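Local atomic coordinates of NAD nucleotidase (Haemophilus influenzae, PDB entry 3ZTV), a protein that hydrolyses NAD to adenosine and nicotinamide riboside in the periplasm, acting as a pyrophosphatase and as a zinc-dependent 5'-nucleotidase. Residues K197-S202 with I219-T224; E246-F251 with P258-E263; Q355-V360 with P418-F423; D425-L430 with D545-I550. All coordinates share one frame; numbering follows the deposited sequence.

Contact 1. Residues K197-S202 with I219-T224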
loop_
_atom_site.group_PDB
_atom_site.type_symbol
_atom_site.label_atom_id
_atom_site.label_comp_id
_atom_site.label_asym_id
_atom_site.label_seq_id
_atom_site.Cartn_x
_atom_site.Cartn_y
_atom_site.Cartn_z
ATOM N N LYS A 197 -20.809 -3.017 14.003
ATOM C CA LYS A 197 -21.432 -3.816 12.958
ATOM C C LYS A 197 -21.084 -3.144 11.637
ATOM O O LYS A 197 -21.499 -2.004 11.374
ATOM C CB LYS A 197 -22.940 -3.865 13.171
ATOM C CG LYS A 197 -23.325 -4.585 14.456
ATOM C CD LYS A 197 -24.820 -4.492 14.718
ATOM C CE LYS A 197 -25.213 -3.157 15.310
ATOM N NZ LYS A 197 -24.708 -3.038 16.707
ATOM N N ILE A 198 -20.303 -3.850 10.816
ATOM C CA ILE A 198 -19.749 -3.273 9.590
ATOM C C ILE A 198 -19.868 -4.253 8.426
ATOM O O ILE A 198 -19.448 -5.421 8.524
ATOM C CB ILE A 198 -18.277 -2.841 9.784
ATOM C CG1 ILE A 198 -18.182 -1.818 10.927
ATOM C CG2 ILE A 198 -17.712 -2.256 8.500
ATOM C CD1 ILE A 198 -16.777 -1.267 11.191
ATOM N N ILE A 199 -20.454 -3.757 7.335
ATOM C CA ILE A 199 -20.630 -4.508 6.103
ATOM C C ILE A 199 -19.708 -3.911 5.048
ATOM O O ILE A 199 -19.646 -2.687 4.894
ATOM C CB ILE A 199 -22.072 -4.361 5.566
ATOM C CG1 ILE A 199 -23.101 -4.697 6.646
ATOM C CG2 ILE A 199 -22.273 -5.195 4.291
ATOM C CD1 ILE A 199 -23.007 -6.084 7.163
ATOM N N LEU A 200 -18.986 -4.766 4.333
ATOM C CA LEU A 200 -18.143 -4.318 3.229
ATOM C C LEU A 200 -18.776 -4.813 1.919
ATOM O O LEU A 200 -18.977 -6.018 1.727
ATOM C CB LEU A 200 -16.734 -4.884 3.403
ATOM C CG LEU A 200 -15.689 -4.494 2.361
ATOM C CD1 LEU A 200 -15.402 -3.005 2.444
ATOM C CD2 LEU A 200 -14.414 -5.299 2.556
ATOM N N LEU A 201 -19.121 -3.872 1.048
ATOM C CA LEU A 201 -19.708 -4.142 -0.265
ATOM C C LEU A 201 -18.570 -3.972 -1.271
ATOM O O LEU A 201 -18.189 -2.843 -1.618
ATOM C CB LEU A 201 -20.848 -3.158 -0.531
ATOM C CG LEU A 201 -21.633 -3.332 -1.831
ATOM C CD1 LEU A 201 -22.237 -4.733 -1.953
ATOM C CD2 LEU A 201 -22.707 -2.273 -1.956
ATOM N N SER A 202 -17.981 -5.089 -1.679
ATOM C CA SER A 202 -16.671 -5.089 -2.328
ATOM C C SER A 202 -16.604 -5.821 -3.659
ATOM O O SER A 202 -16.813 -7.031 -3.739
ATOM C CB SER A 202 -15.612 -5.679 -1.397
ATOM O OG SER A 202 -14.395 -5.878 -2.103
ATOM N N ILE A 219 -14.660 -6.126 10.442
ATOM C CA ILE A 219 -15.616 -6.247 9.327
ATOM C C ILE A 219 -16.362 -7.581 9.436
ATOM O O ILE A 219 -15.739 -8.642 9.520
ATOM C CB ILE A 219 -14.910 -6.111 7.955
ATOM C CG1 ILE A 219 -14.211 -4.747 7.851
ATOM C CG2 ILE A 219 -15.893 -6.343 6.797
ATOM C CD1 ILE A 219 -13.455 -4.553 6.542
ATOM N N ASP A 220 -17.688 -7.509 9.452
ATOM C CA ASP A 220 -18.531 -8.671 9.743
ATOM C C ASP A 220 -18.996 -9.477 8.533
ATOM O O ASP A 220 -19.041 -10.712 8.589
ATOM C CB ASP A 220 -19.738 -8.214 10.554
ATOM C CG ASP A 220 -19.325 -7.583 11.876
ATOM O OD1 ASP A 220 -18.693 -8.276 12.694
ATOM O OD2 ASP A 220 -19.595 -6.389 12.130
ATOM N N VAL A 221 -19.355 -8.783 7.454
ATOM C CA VAL A 221 -19.875 -9.433 6.243
ATOM C C VAL A 221 -19.256 -8.754 5.023
ATOM O O VAL A 221 -19.211 -7.514 4.954
ATOM C CB VAL A 221 -21.431 -9.359 6.148
ATOM C CG1 VAL A 221 -21.955 -10.116 4.926
ATOM C CG2 VAL A 221 -22.071 -9.934 7.411
ATOM N N ILE A 222 -18.772 -9.557 4.081
ATOM C CA ILE A 222 -18.233 -9.016 2.831
ATOM C C ILE A 222 -19.044 -9.530 1.639
ATOM O O ILE A 222 -18.928 -10.694 1.225
ATOM C CB ILE A 222 -16.736 -9.345 2.647
ATOM C CG1 ILE A 222 -15.929 -8.982 3.907
ATOM C CG2 ILE A 222 -16.195 -8.652 1.400
ATOM C CD1 ILE A 222 -14.464 -9.369 3.853
ATOM N N VAL A 223 -19.859 -8.643 1.086
ATOM C CA VAL A 223 -20.753 -8.927 -0.029
ATOM C C VAL A 223 -19.949 -8.671 -1.294
ATOM O O VAL A 223 -19.458 -7.553 -1.503
ATOM C CB VAL A 223 -21.998 -8.003 0.029
ATOM C CG1 VAL A 223 -22.972 -8.305 -1.121
ATOM C CG2 VAL A 223 -22.694 -8.121 1.396
ATOM N N THR A 224 -19.792 -9.711 -2.109
ATOM C CA THR A 224 -18.756 -9.767 -3.142
ATOM C C THR A 224 -19.250 -9.592 -4.580
ATOM O O THR A 224 -20.329 -10.084 -4.953
ATOM C CB THR A 224 -18.020 -11.119 -3.038
ATOM O OG1 THR A 224 -17.386 -11.211 -1.756
ATOM C CG2 THR A 224 -16.980 -11.308 -4.114
#
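Leu200 O is met by two groups of the facing strand: Val223 N bonds to it at 2.8 Å, and Ile222 CA adds a CA-H...O contact. Leu200 N donates to Val221 O at 2.8 Å, almost straight at 176°. Ser202 N continues the ladder with a bond to Val223 O at 2.9 Å. At the other end a side chain takes over. Asp220 OD2 accepts Ile198 N at 2.9 Å through its anti lone pair, while Asp220 N returns a bond to Ile198 O. The two strands are the parallel pair of a beta-alpha-beta unit in the calcineurin-like phosphoesterase domain, and helix 206-215 makes the crossover. On the face toward that helix, Leu200 CD2 runs alongside Ile222 CG2 at 4.0 Å, and Leu200 CB meets Ile219 CG2. On the other face, Ile199 CD1 lies beside Val221 CB at 3.8 Å. CG of Leu201 stands anti to the backbone N (chi1 -177°), and CD1 from there reaches Val223 CG1 at 3.7 Å. Where the strands end, Asn209 bonds both Ser202 OG and Thr224 OG1. His203, which follows Ser202, probably binds zinc.

Contact 2. Residues E246-F251 with P258-E263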
loop_
_atom_site.group_PDB
_atom_site.type_symbol
_atom_site.label_atom_id
_atom_site.label_comp_id
_atom_site.label_asym_id
_atom_site.label_seq_id
_atom_site.Cartn_x
_atom_site.Cartn_y
_atom_site.Cartn_z
ATOM N N GLU A 246 -19.650 -22.863 -0.681
ATOM C CA GLU A 246 -20.904 -22.831 0.066
ATOM C C GLU A 246 -21.362 -21.392 0.327
ATOM O O GLU A 246 -20.544 -20.499 0.580
ATOM C CB GLU A 246 -20.741 -23.592 1.388
ATOM C CG GLU A 246 -22.034 -23.869 2.136
ATOM C CD GLU A 246 -22.871 -24.970 1.511
ATOM O OE1 GLU A 246 -22.330 -25.789 0.734
ATOM O OE2 GLU A 246 -24.077 -25.017 1.808
ATOM N N TYR A 247 -22.669 -21.175 0.266
ATOM C CA TYR A 247 -23.256 -19.878 0.567
ATOM C C TYR A 247 -23.606 -19.795 2.058
ATOM O O TYR A 247 -24.487 -20.519 2.511
ATOM C CB TYR A 247 -24.535 -19.677 -0.276
ATOM C CG TYR A 247 -25.117 -18.293 -0.121
ATOM C CD1 TYR A 247 -26.006 -18.009 0.908
ATOM C CD2 TYR A 247 -24.748 -17.257 -0.979
ATOM C CE1 TYR A 247 -26.505 -16.732 1.096
ATOM C CE2 TYR A 247 -25.255 -15.987 -0.815
ATOM C CZ TYR A 247 -26.121 -15.722 0.238
ATOM O OH TYR A 247 -26.630 -14.461 0.440
ATOM N N PRO A 248 -22.910 -18.954 2.847
ATOM C CA PRO A 248 -21.711 -18.151 2.615
ATOM C C PRO A 248 -20.475 -18.910 3.089
ATOM O O PRO A 248 -20.603 -19.963 3.715
ATOM C CB PRO A 248 -21.940 -16.961 3.550
ATOM C CG PRO A 248 -22.530 -17.627 4.778
ATOM C CD PRO A 248 -23.443 -18.709 4.209
ATOM N N LEU A 249 -19.294 -18.377 2.796
ATOM C CA LEU A 249 -18.055 -18.789 3.442
ATOM C C LEU A 249 -17.909 -18.096 4.793
ATOM O O LEU A 249 -18.446 -17.006 5.004
ATOM C CB LEU A 249 -16.853 -18.428 2.568
ATOM C CG LEU A 249 -16.702 -19.243 1.284
ATOM C CD1 LEU A 249 -15.557 -18.676 0.453
ATOM C CD2 LEU A 249 -16.477 -20.715 1.620
ATOM N N GLU A 250 -17.186 -18.744 5.704
ATOM C CA GLU A 250 -16.939 -18.200 7.040
ATOM C C GLU A 250 -15.465 -18.307 7.405
ATOM O O GLU A 250 -14.851 -19.349 7.204
ATOM C CB GLU A 250 -17.770 -18.941 8.101
ATOM C CG GLU A 250 -17.552 -18.410 9.513
ATOM C CD GLU A 250 -18.328 -19.162 10.587
ATOM O OE1 GLU A 250 -19.260 -19.931 10.266
ATOM O OE2 GLU A 250 -17.995 -18.962 11.774
ATOM N N PHE A 251 -14.916 -17.225 7.951
ATOM C CA PHE A 251 -13.534 -17.159 8.408
ATOM C C PHE A 251 -13.474 -16.578 9.810
ATOM O O PHE A 251 -14.488 -16.132 10.343
ATOM C CB PHE A 251 -12.705 -16.305 7.434
ATOM C CG PHE A 251 -12.733 -16.827 6.031
ATOM C CD1 PHE A 251 -11.843 -17.808 5.635
ATOM C CD2 PHE A 251 -13.683 -16.376 5.120
ATOM C CE1 PHE A 251 -11.887 -18.328 4.352
ATOM C CE2 PHE A 251 -13.736 -16.900 3.836
ATOM C CZ PHE A 251 -12.835 -17.873 3.452
ATOM N N PRO A 258 -15.895 -13.907 13.809
ATOM C CA PRO A 258 -16.331 -14.474 12.523
ATOM C C PRO A 258 -16.508 -13.406 11.450
ATOM O O PRO A 258 -16.893 -12.277 11.757
ATOM C CB PRO A 258 -17.678 -15.139 12.847
ATOM C CG PRO A 258 -18.153 -14.486 14.111
ATOM C CD PRO A 258 -16.927 -14.013 14.859
ATOM N N VAL A 259 -16.193 -13.773 10.211
ATOM C CA VAL A 259 -16.437 -12.935 9.041
ATOM C C VAL A 259 -17.100 -13.815 7.986
ATOM O O VAL A 259 -16.629 -14.928 7.717
ATOM C CB VAL A 259 -15.120 -12.378 8.445
ATOM C CG1 VAL A 259 -15.422 -11.380 7.307
ATOM C CG2 VAL A 259 -14.226 -11.719 9.520
ATOM N N PHE A 260 -18.158 -13.305 7.362
ATOM C CA PHE A 260 -18.869 -14.052 6.319
ATOM C C PHE A 260 -18.650 -13.396 4.960
ATOM O O PHE A 260 -18.641 -12.172 4.862
ATOM C CB PHE A 260 -20.352 -14.148 6.675
ATOM C CG PHE A 260 -20.586 -14.870 7.965
ATOM C CD1 PHE A 260 -20.616 -16.255 7.992
ATOM C CD2 PHE A 260 -20.697 -14.180 9.162
ATOM C CE1 PHE A 260 -20.790 -16.948 9.190
ATOM C CE2 PHE A 260 -20.875 -14.869 10.369
ATOM C CZ PHE A 260 -20.923 -16.247 10.376
ATOM N N VAL A 261 -18.434 -14.217 3.935
ATOM C CA VAL A 261 -18.145 -13.736 2.581
ATOM C C VAL A 261 -19.042 -14.473 1.594
ATOM O O VAL A 261 -19.159 -15.703 1.650
ATOM C CB VAL A 261 -16.674 -14.040 2.209
ATOM C CG1 VAL A 261 -16.358 -13.597 0.779
ATOM C CG2 VAL A 261 -15.711 -13.410 3.218
ATOM N N MET A 262 -19.679 -13.754 0.676
ATOM C CA MET A 262 -20.504 -14.432 -0.321
ATOM C C MET A 262 -20.693 -13.598 -1.582
ATOM O O MET A 262 -20.708 -12.370 -1.525
ATOM C CB MET A 262 -21.866 -14.847 0.254
ATOM C CG MET A 262 -22.851 -13.723 0.488
ATOM S SD MET A 262 -22.442 -12.621 1.855
ATOM C CE MET A 262 -24.009 -11.757 2.001
ATOM N N GLU A 263 -20.845 -14.292 -2.715
ATOM C CA GLU A 263 -21.134 -13.694 -4.019
ATOM C C GLU A 263 -22.435 -14.311 -4.544
ATOM O O GLU A 263 -22.914 -15.331 -4.004
ATOM C CB GLU A 263 -19.978 -13.967 -4.986
ATOM C CG GLU A 263 -19.987 -13.139 -6.258
ATOM C CD GLU A 263 -18.672 -13.186 -7.010
ATOM O OE1 GLU A 263 -17.900 -14.147 -6.854
ATOM O OE2 GLU A 263 -18.396 -12.243 -7.773
#
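Glu250 lays its extended side chain alongside the ring of Phe260. CB, CG and CD all pass near Phe260 CE1, with Glu250 CG at 3.6 Å from it. The carboxylate and ring planes are 49° apart, so this is not a flat stack. The pair sits in a beta hairpin, where strand 249-252 forms the outer edge of a six-stranded mixed sheet and 258-263 is the next strand in. Four backbone bonds join the two. Leu249 pairs with Val261 and Phe251 with Val259, each through two N-H...O bonds, such as Leu249 N to Val261 O at 2.9 Å. Glu250 and Phe260 form the non-hydrogen-bonded pair between them, and Phe260 CA makes a CA-H...O contact with Leu249 O. The bonds are not equivalent. Leu249 N and Phe251 N lie in the planes of their acceptor carbonyls, but Val259 N stands 39° out of the plane of the Phe251 carbonyl.

On the face with Leu249 and Val261, Phe251 CE2 meets Val261 CG2 at 4.1 Å. This face packs on helix 206-215 through Leu249, Phe251 and Val259. Before the strand, a cis peptide bond precedes Pro248. Pro248 CB touches Met262 CB at 3.9 Å, and Pro248 CG continues to Phe260 CD1. Beyond Met262, Glu263 is held by Ser227 and the backbone N of His228, near the zinc ligand Asp20. Met262 CG is set between the backbone N and the carbonyl carbon (chi1 73°). It meets Tyr247 CE2 at 3.6 Å.

Contact 3. Residues Q355-V360 with P418-F423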
loop_
_atom_site.group_PDB
_atom_site.type_symbol
_atom_site.label_atom_id
_atom_site.label_comp_id
_atom_site.label_asym_id
_atom_site.label_seq_id
_atom_site.Cartn_x
_atom_site.Cartn_y
_atom_site.Cartn_z
ATOM N N GLN A 355 -29.915 -1.671 -35.698
ATOM C CA GLN A 355 -29.837 -1.625 -37.161
ATOM C C GLN A 355 -29.067 -0.409 -37.657
ATOM O O GLN A 355 -28.816 -0.277 -38.857
ATOM C CB GLN A 355 -31.238 -1.639 -37.773
ATOM C CG GLN A 355 -32.007 -2.910 -37.488
ATOM C CD GLN A 355 -33.398 -2.862 -38.074
ATOM O OE1 GLN A 355 -33.596 -3.131 -39.263
ATOM N NE2 GLN A 355 -34.368 -2.486 -37.252
ATOM N N GLU A 356 -28.704 0.487 -36.744
ATOM C CA GLU A 356 -27.929 1.668 -37.115
ATOM C C GLU A 356 -26.481 1.316 -37.442
ATOM O O GLU A 356 -25.960 0.295 -37.000
ATOM C CB GLU A 356 -28.012 2.748 -36.027
ATOM C CG GLU A 356 -29.406 3.340 -35.880
ATOM C CD GLU A 356 -29.484 4.489 -34.885
ATOM O OE1 GLU A 356 -28.489 4.749 -34.177
ATOM O OE2 GLU A 356 -30.552 5.137 -34.813
ATOM N N ILE A 357 -25.841 2.167 -38.237
ATOM C CA ILE A 357 -24.504 1.898 -38.729
ATOM C C ILE A 357 -23.449 2.304 -37.706
ATOM O O ILE A 357 -23.481 3.423 -37.182
ATOM C CB ILE A 357 -24.266 2.636 -40.063
ATOM C CG1 ILE A 357 -25.266 2.142 -41.113
ATOM C CG2 ILE A 357 -22.837 2.447 -40.538
ATOM C CD1 ILE A 357 -25.331 3.013 -42.360
ATOM N N VAL A 358 -22.533 1.388 -37.408
ATOM C CA VAL A 358 -21.444 1.688 -36.483
ATOM C C VAL A 358 -20.183 2.107 -37.230
ATOM O O VAL A 358 -19.363 2.856 -36.704
ATOM C CB VAL A 358 -21.144 0.508 -35.517
ATOM C CG1 VAL A 358 -20.574 -0.684 -36.263
ATOM C CG2 VAL A 358 -20.193 0.948 -34.411
ATOM N N GLY A 359 -20.031 1.637 -38.463
ATOM C CA GLY A 359 -18.902 2.048 -39.277
ATOM C C GLY A 359 -19.046 1.582 -40.709
ATOM O O GLY A 359 -19.949 0.813 -41.029
ATOM N N VAL A 360 -18.143 2.049 -41.565
ATOM C CA VAL A 360 -18.143 1.698 -42.973
ATOM C C VAL A 360 -16.775 1.150 -43.334
ATOM O O VAL A 360 -15.751 1.711 -42.939
ATOM C CB VAL A 360 -18.452 2.926 -43.856
ATOM C CG1 VAL A 360 -18.371 2.565 -45.338
ATOM C CG2 VAL A 360 -19.821 3.486 -43.521
ATOM N N PRO A 418 -16.797 -5.217 -47.961
ATOM C CA PRO A 418 -16.901 -3.760 -47.841
ATOM C C PRO A 418 -18.353 -3.313 -47.702
ATOM O O PRO A 418 -19.260 -4.018 -48.149
ATOM C CB PRO A 418 -16.313 -3.252 -49.166
ATOM C CG PRO A 418 -16.444 -4.406 -50.105
ATOM C CD PRO A 418 -16.240 -5.626 -49.261
ATOM N N GLY A 419 -18.564 -2.153 -47.090
ATOM C CA GLY A 419 -19.896 -1.601 -46.946
ATOM C C GLY A 419 -20.213 -1.225 -45.514
ATOM O O GLY A 419 -19.324 -1.158 -44.663
ATOM N N ASN A 420 -21.491 -0.983 -45.252
ATOM C CA ASN A 420 -21.942 -0.612 -43.919
ATOM C C ASN A 420 -21.894 -1.778 -42.939
ATOM O O ASN A 420 -22.220 -2.912 -43.290
ATOM C CB ASN A 420 -23.362 -0.051 -43.975
ATOM C CG ASN A 420 -23.489 1.131 -44.923
ATOM O OD1 ASN A 420 -24.429 1.206 -45.722
ATOM N ND2 ASN A 420 -22.549 2.063 -44.837
ATOM N N VAL A 421 -21.477 -1.488 -41.709
ATOM C CA VAL A 421 -21.497 -2.463 -40.620
ATOM C C VAL A 421 -22.407 -1.941 -39.517
ATOM O O VAL A 421 -22.169 -0.858 -38.976
ATOM C CB VAL A 421 -20.090 -2.696 -40.028
ATOM C CG1 VAL A 421 -20.151 -3.698 -38.883
ATOM C CG2 VAL A 421 -19.132 -3.174 -41.103
ATOM N N THR A 422 -23.445 -2.703 -39.183
ATOM C CA THR A 422 -24.362 -2.334 -38.108
ATOM C C THR A 422 -24.004 -3.079 -36.817
ATOM O O THR A 422 -23.185 -3.994 -36.826
ATOM C CB THR A 422 -25.822 -2.671 -38.487
ATOM O OG1 THR A 422 -25.997 -4.090 -38.488
ATOM C CG2 THR A 422 -26.164 -2.109 -39.876
ATOM N N PHE A 423 -24.640 -2.691 -35.716
ATOM C CA PHE A 423 -24.457 -3.410 -34.459
ATOM C C PHE A 423 -24.852 -4.874 -34.606
ATOM O O PHE A 423 -24.151 -5.763 -34.132
ATOM C CB PHE A 423 -25.253 -2.748 -33.333
ATOM C CG PHE A 423 -24.820 -1.340 -33.035
ATOM C CD1 PHE A 423 -25.368 -0.280 -33.743
ATOM C CD2 PHE A 423 -23.857 -1.070 -32.064
ATOM C CE1 PHE A 423 -24.983 1.029 -33.492
ATOM C CE2 PHE A 423 -23.462 0.235 -31.805
ATOM C CZ PHE A 423 -24.021 1.288 -32.517
#
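Val421 O is shared by two successive N-H groups of the facing strand, the mark of a classic beta bulge. Val358 N gives the shorter bond, 2.8 Å to Val421 O and in the carbonyl plane. Gly359 N adds a weak one to Val421 O at 3.3 Å. Val421 N then bonds to Gly359 O at 2.8 Å. The bulge shifts the register by one residue between antiparallel strands 357-362 and 419-422, which belong to a small three-stranded sheet. CA-H...O contacts extend the pairing, from Thr422 CA to Glu356 O and from Val360 CA to Gly419 O.

Among the side-chain contacts, Val358 turns toward the partner strand. Val358 CG1 comes to 3.2 Å from Val421 O and also meets Val421 CG1 at 4.0 Å. Val358 CB lies over one face of the Phe423 ring, offset toward the rim. Met553 and Lys554 of helix 545-555 also touch Val358.

Mixed contacts lie on the more exposed side. Ile357 CD1 comes across Asn420 and touches its CG at 3.7 Å, while Val360 CG2 runs alongside the same amide. At the strand end Thr422 is the N-cap of helix 423-429. Its OG1 caps a backbone N just past Phe423, and Asp425 OD2 accepts Thr422 N. The methyl branch of Thr422, CG2, packs against Gln355 O at 3.4 Å.

Contact 4. Residues D425-L430 with D545-I550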
loop_
_atom_site.group_PDB
_atom_site.type_symbol
_atom_site.label_atom_id
_atom_site.label_comp_id
_atom_site.label_asym_id
_atom_site.label_seq_id
_atom_site.Cartn_x
_atom_site.Cartn_y
_atom_site.Cartn_z
ATOM N N ASP A 425 -24.760 -6.647 -37.266
ATOM C CA ASP A 425 -23.758 -7.307 -38.092
ATOM C C ASP A 425 -22.606 -7.882 -37.268
ATOM O O ASP A 425 -22.092 -8.951 -37.580
ATOM C CB ASP A 425 -23.210 -6.355 -39.156
ATOM C CG ASP A 425 -24.241 -5.985 -40.213
ATOM O OD1 ASP A 425 -25.249 -6.707 -40.381
ATOM O OD2 ASP A 425 -24.027 -4.963 -40.886
ATOM N N ALA A 426 -22.189 -7.167 -36.226
ATOM C CA ALA A 426 -21.104 -7.654 -35.368
ATOM C C ALA A 426 -21.461 -8.976 -34.699
ATOM O O ALA A 426 -20.632 -9.881 -34.604
ATOM C CB ALA A 426 -20.729 -6.618 -34.319
ATOM N N TYR A 427 -22.700 -9.079 -34.240
ATOM C CA TYR A 427 -23.188 -10.309 -33.636
ATOM C C TYR A 427 -23.386 -11.418 -34.674
ATOM O O TYR A 427 -23.386 -12.596 -34.336
ATOM C CB TYR A 427 -24.466 -10.044 -32.838
ATOM C CG TYR A 427 -24.195 -9.456 -31.469
ATOM C CD1 TYR A 427 -23.998 -8.091 -31.293
ATOM C CD2 TYR A 427 -24.128 -10.276 -30.354
ATOM C CE1 TYR A 427 -23.747 -7.561 -30.036
ATOM C CE2 TYR A 427 -23.875 -9.760 -29.102
ATOM C CZ TYR A 427 -23.688 -8.404 -28.945
ATOM O OH TYR A 427 -23.438 -7.904 -27.688
ATOM N N THR A 428 -23.528 -11.026 -35.939
ATOM C CA THR A 428 -23.563 -11.977 -37.046
ATOM C C THR A 428 -22.161 -12.480 -37.385
ATOM O O THR A 428 -21.972 -13.671 -37.650
ATOM C CB THR A 428 -24.183 -11.338 -38.306
ATOM O OG1 THR A 428 -25.545 -10.989 -38.038
ATOM C CG2 THR A 428 -24.130 -12.302 -39.487
ATOM N N PHE A 429 -21.190 -11.570 -37.385
ATOM C CA PHE A 429 -19.798 -11.916 -37.654
ATOM C C PHE A 429 -19.285 -12.918 -36.620
ATOM O O PHE A 429 -18.516 -13.823 -36.945
ATOM C CB PHE A 429 -18.900 -10.671 -37.597
ATOM C CG PHE A 429 -19.115 -9.694 -38.720
ATOM C CD1 PHE A 429 -19.672 -10.094 -39.923
ATOM C CD2 PHE A 429 -18.739 -8.367 -38.572
ATOM C CE1 PHE A 429 -19.858 -9.184 -40.952
ATOM C CE2 PHE A 429 -18.927 -7.460 -39.595
ATOM C CZ PHE A 429 -19.487 -7.872 -40.786
ATOM N N LEU A 430 -19.713 -12.737 -35.371
ATOM C CA LEU A 430 -19.159 -13.459 -34.230
ATOM C C LEU A 430 -20.280 -14.067 -33.408
ATOM O O LEU A 430 -20.788 -13.427 -32.482
ATOM C CB LEU A 430 -18.362 -12.491 -33.365
ATOM C CG LEU A 430 -17.184 -11.837 -34.081
ATOM C CD1 LEU A 430 -16.764 -10.573 -33.358
ATOM C CD2 LEU A 430 -16.019 -12.806 -34.219
ATOM N N ASP A 545 -16.805 -10.694 -27.502
ATOM C CA ASP A 545 -16.220 -10.557 -28.838
ATOM C C ASP A 545 -16.966 -9.620 -29.795
ATOM O O ASP A 545 -16.347 -8.777 -30.442
ATOM C CB ASP A 545 -15.954 -11.926 -29.493
ATOM C CG ASP A 545 -17.171 -12.863 -29.495
ATOM O OD1 ASP A 545 -18.301 -12.420 -29.202
ATOM O OD2 ASP A 545 -16.978 -14.062 -29.812
ATOM N N ALA A 546 -18.288 -9.740 -29.871
ATOM C CA ALA A 546 -19.055 -8.886 -30.774
ATOM C C ALA A 546 -18.952 -7.427 -30.335
ATOM O O ALA A 546 -18.893 -6.512 -31.163
ATOM C CB ALA A 546 -20.505 -9.336 -30.833
ATOM N N GLU A 547 -18.939 -7.213 -29.021
ATOM C CA GLU A 547 -18.797 -5.864 -28.483
ATOM C C GLU A 547 -17.411 -5.271 -28.774
ATOM O O GLU A 547 -17.288 -4.070 -29.004
ATOM C CB GLU A 547 -19.129 -5.830 -26.985
ATOM C CG GLU A 547 -20.591 -6.178 -26.678
ATOM C CD GLU A 547 -21.579 -5.144 -27.196
ATOM O OE1 GLU A 547 -21.168 -4.000 -27.457
ATOM O OE2 GLU A 547 -22.779 -5.477 -27.336
ATOM N N SER A 548 -16.381 -6.111 -28.795
ATOM C CA SER A 548 -15.047 -5.653 -29.198
ATOM C C SER A 548 -15.055 -5.174 -30.649
ATOM O O SER A 548 -14.464 -4.142 -30.992
ATOM C CB SER A 548 -14.028 -6.782 -29.042
ATOM O OG SER A 548 -13.874 -7.155 -27.686
ATOM N N PHE A 549 -15.745 -5.922 -31.503
ATOM C CA PHE A 549 -15.859 -5.553 -32.904
ATOM C C PHE A 549 -16.567 -4.215 -33.051
ATOM O O PHE A 549 -16.126 -3.356 -33.808
ATOM C CB PHE A 549 -16.572 -6.637 -33.707
ATOM C CG PHE A 549 -16.364 -6.505 -35.188
ATOM C CD1 PHE A 549 -17.029 -5.529 -35.907
ATOM C CD2 PHE A 549 -15.459 -7.318 -35.849
ATOM C CE1 PHE A 549 -16.825 -5.389 -37.263
ATOM C CE2 PHE A 549 -15.253 -7.180 -37.208
ATOM C CZ PHE A 549 -15.937 -6.211 -37.912
ATOM N N ILE A 550 -17.657 -4.028 -32.310
ATOM C CA ILE A 550 -18.361 -2.747 -32.303
ATOM C C ILE A 550 -17.453 -1.579 -31.870
ATOM O O ILE A 550 -17.444 -0.523 -32.507
ATOM C CB ILE A 550 -19.629 -2.817 -31.427
ATOM C CG1 ILE A 550 -20.694 -3.661 -32.123
ATOM C CG2 ILE A 550 -20.157 -1.429 -31.118
ATOM C CD1 ILE A 550 -21.760 -4.180 -31.174
HETATM O O HOH W 1 -20.688 -13.629 -29.864
#
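Tyr427 keeps CG anti to its carbonyl carbon (chi1 -80°), and Glu547 bends at chi2 (-67°); together these turns bring the phenol to the carboxylate. Tyr427 OH donates to Glu547 OE2 over only 2.5 Å. OE2 lies at the edge of the ring, in the plane of the ring. The hydroxyl meets OE2 on the anti side, somewhat out of the carboxylate plane. The other oxygen, OE1, is held by Thr79. Ala546 CB sits over the centre of the Tyr427 ring, 3.5 Å from the centroid and almost on the ring normal, a CH-pi contact.

Small residues bring the backbones close. Ala426 CB touches Ala546 O and, at 3.7 Å, Ile550 CG1. Further along, Phe429 turns an edge toward the face of Phe549 in an offset edge-to-face pair. The centroids are 5.1 Å apart and the planes meet at 62°. Leu430 CD1 rests on Asp545 O at 3.5 Å. One water joins Leu430 O to Asp545 OD1, donating to both.

The two alanines mark the point of nearest CA approach. This is helix packing in the C-terminal substrate-binding domain, close to the adenosine pocket: Asp545 OD2 makes a weak bond to the backbone N of Asn434, a pocket residue.

How the contacts relate
Contacts 1 and 2 belong to one sheet of the phosphoesterase domain. Strands 221-224 and 258-263 are neighbours in it, joined by probable backbone bonds such as Ile222 N to Phe260 O. Contact 1 is wholly buried and parallel; contact 2 is antiparallel, at the sheet edge and partly exposed. Contacts 3 and 4 lie on the opposite side of the chain's centre, about 45 Å and 38 Å from contact 1 between centres. They touch each other: strand 419-422 runs into helix 423-429, and Phe423 and Val421 pack on Ile550 and Phe429. Contact 3 is a bulged pair nearer the surface, held by backbone bonds. Contact 4 is buried and relies on side chains, rings and a water.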